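Side-chain contact in glycerol-3-phosphate dehydrogenase [NAD(P)+] (Coxiella burnetii, PDB 3K96), which probably reduces the glycolytic intermediate dihydroxyacetone phosphate to sn-glycerol 3-phosphate with NADH or NADPH, supplying the precursor for phospholipid synthesis: residues K216-I221 with F329-I334. Residues are numbered along the deposited sequence; the frame is centred on the assembly and turned at random.
Sequences KNILAI and FQVHRI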
# COMPACT_ATOMS: atom_id res chain seq x y z
N LYS A 216 -1.03 -11.67 -5.19
CA LYS A 216 -1.79 -10.48 -4.82
C LYS A 216 -3.30 -10.68 -4.63
O LYS A 216 -3.88 -10.07 -3.75
CB LYS A 216 -1.58 -9.34 -5.79
CG LYS A 216 -2.08 -9.66 -7.17
CD LYS A 216 -2.82 -8.50 -7.69
CE LYS A 216 -3.50 -8.83 -8.99
NZ LYS A 216 -4.64 -7.87 -9.14
N ASN A 217 -3.93 -11.53 -5.46
CA ASN A 217 -5.37 -11.75 -5.34
C ASN A 217 -5.76 -12.57 -4.13
O ASN A 217 -6.87 -12.47 -3.65
CB ASN A 217 -5.93 -12.41 -6.58
CG ASN A 217 -5.99 -11.47 -7.76
OD1 ASN A 217 -6.10 -10.24 -7.61
ND2 ASN A 217 -5.96 -12.04 -8.94
N ILE A 218 -4.84 -13.40 -3.67
CA ILE A 218 -5.02 -14.17 -2.46
C ILE A 218 -5.06 -13.16 -1.30
O ILE A 218 -5.91 -13.23 -0.39
CB ILE A 218 -3.82 -15.12 -2.22
CG1 ILE A 218 -3.64 -16.11 -3.40
CG2 ILE A 218 -4.00 -15.84 -0.89
CD1 ILE A 218 -2.33 -16.93 -3.32
N LEU A 219 -4.14 -12.20 -1.33
CA LEU A 219 -4.09 -11.17 -0.28
C LEU A 219 -5.32 -10.25 -0.36
O LEU A 219 -5.81 -9.78 0.67
CB LEU A 219 -2.78 -10.39 -0.34
CG LEU A 219 -1.55 -11.31 -0.23
CD1 LEU A 219 -0.22 -10.53 -0.31
CD2 LEU A 219 -1.59 -12.14 1.05
N ALA A 220 -5.83 -10.04 -1.57
CA ALA A 220 -7.03 -9.24 -1.76
C ALA A 220 -8.22 -9.92 -1.09
O ALA A 220 -9.07 -9.27 -0.51
CB ALA A 220 -7.30 -9.04 -3.27
N ILE A 221 -8.27 -11.25 -1.17
CA ILE A 221 -9.34 -11.98 -0.51
C ILE A 221 -9.18 -11.82 1.00
O ILE A 221 -10.15 -11.51 1.69
CB ILE A 221 -9.38 -13.45 -0.89
CG1 ILE A 221 -9.74 -13.61 -2.38
CG2 ILE A 221 -10.42 -14.19 -0.03
CD1 ILE A 221 -9.74 -15.10 -2.81
N PHE A 329 -2.23 -19.65 3.59
CA PHE A 329 -2.70 -20.86 4.23
C PHE A 329 -4.03 -20.66 4.95
O PHE A 329 -4.88 -21.54 4.90
CB PHE A 329 -1.65 -21.43 5.17
CG PHE A 329 -0.57 -22.18 4.45
CD1 PHE A 329 -0.22 -23.46 4.84
CD2 PHE A 329 0.05 -21.62 3.33
CE1 PHE A 329 0.77 -24.17 4.14
CE2 PHE A 329 1.03 -22.31 2.64
CZ PHE A 329 1.39 -23.59 3.05
N GLN A 330 -4.21 -19.52 5.61
CA GLN A 330 -5.48 -19.24 6.29
C GLN A 330 -6.60 -19.11 5.27
O GLN A 330 -7.69 -19.65 5.47
CB GLN A 330 -5.41 -17.98 7.13
CG GLN A 330 -4.65 -18.12 8.42
CD GLN A 330 -5.38 -18.95 9.47
OE1 GLN A 330 -5.80 -20.08 9.20
NE2 GLN A 330 -5.52 -18.39 10.67
N VAL A 331 -6.35 -18.41 4.17
CA VAL A 331 -7.39 -18.28 3.14
C VAL A 331 -7.79 -19.68 2.65
O VAL A 331 -8.98 -20.01 2.53
CB VAL A 331 -6.99 -17.37 1.97
CG1 VAL A 331 -8.04 -17.42 0.85
CG2 VAL A 331 -6.80 -15.94 2.46
N HIS A 332 -6.79 -20.54 2.42
CA HIS A 332 -7.07 -21.90 1.99
C HIS A 332 -7.95 -22.64 3.01
O HIS A 332 -8.86 -23.38 2.62
CB HIS A 332 -5.75 -22.68 1.77
CG HIS A 332 -5.92 -23.95 1.00
ND1 HIS A 332 -6.13 -25.17 1.61
CD2 HIS A 332 -5.96 -24.18 -0.34
CE1 HIS A 332 -6.26 -26.10 0.67
NE2 HIS A 332 -6.17 -25.53 -0.52
N ARG A 333 -7.67 -22.44 4.31
CA ARG A 333 -8.45 -23.07 5.38
C ARG A 333 -9.89 -22.55 5.38
O ARG A 333 -10.83 -23.30 5.59
CB ARG A 333 -7.82 -22.81 6.76
CG ARG A 333 -6.41 -23.35 6.97
CD ARG A 333 -5.87 -22.95 8.37
NE ARG A 333 -6.59 -23.64 9.43
CZ ARG A 333 -6.60 -23.29 10.72
NH1 ARG A 333 -5.97 -22.19 11.17
NH2 ARG A 333 -7.30 -24.03 11.55
N ILE A 334 -10.04 -21.26 5.12
CA ILE A 334 -11.36 -20.66 5.08
C ILE A 334 -12.17 -21.28 3.95
O ILE A 334 -13.35 -21.58 4.10
CB ILE A 334 -11.24 -19.13 4.93
CG1 ILE A 334 -10.74 -18.53 6.24
CG2 ILE A 334 -12.58 -18.51 4.57
CD1 ILE A 334 -10.39 -17.06 6.16
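K216 NZ, on the helix whose I218 and I221 meet V331, is held by T273 OG1 through a hydrogen bond and, more weakly, by N217 OD1 at 3.2 Å; D269 adds a long, weak ion pair. Contact between the helices themselves rests on V331, whose CB points toward 216-221 and whose two methyls divide the work. V331 CG1, anti to the backbone N (chi1 173°), reaches I221 CG2 at 4.1 Å, and the two side chains cross at about a right angle. V331 CG2, beside the backbone N, lies 4.0 Å from the carbonyl oxygen I218 O and 4.4 Å from I218 CG2. These separations, and only 129 Å² buried over both segments, indicate a light van der Waals contact rather than a tight interlock. The closest pair of CA atoms, those of I218 and V331, is 7.3 Å apart. Neighbouring helices also border the contact: I218 touches T311 of helix 307-320, while I221 packs on F284 of helix 280-290 and comes close to N281 of the same helix, predicted to bind sn-glycerol 3-phosphate. The contact thus joins helix 206-228, carrying the predicted proton acceptor K216, to helix 326-336 by helix-on-helix packing within the all-helical C-terminal domain characteristic of NAD-dependent glycerol-3-phosphate dehydrogenases.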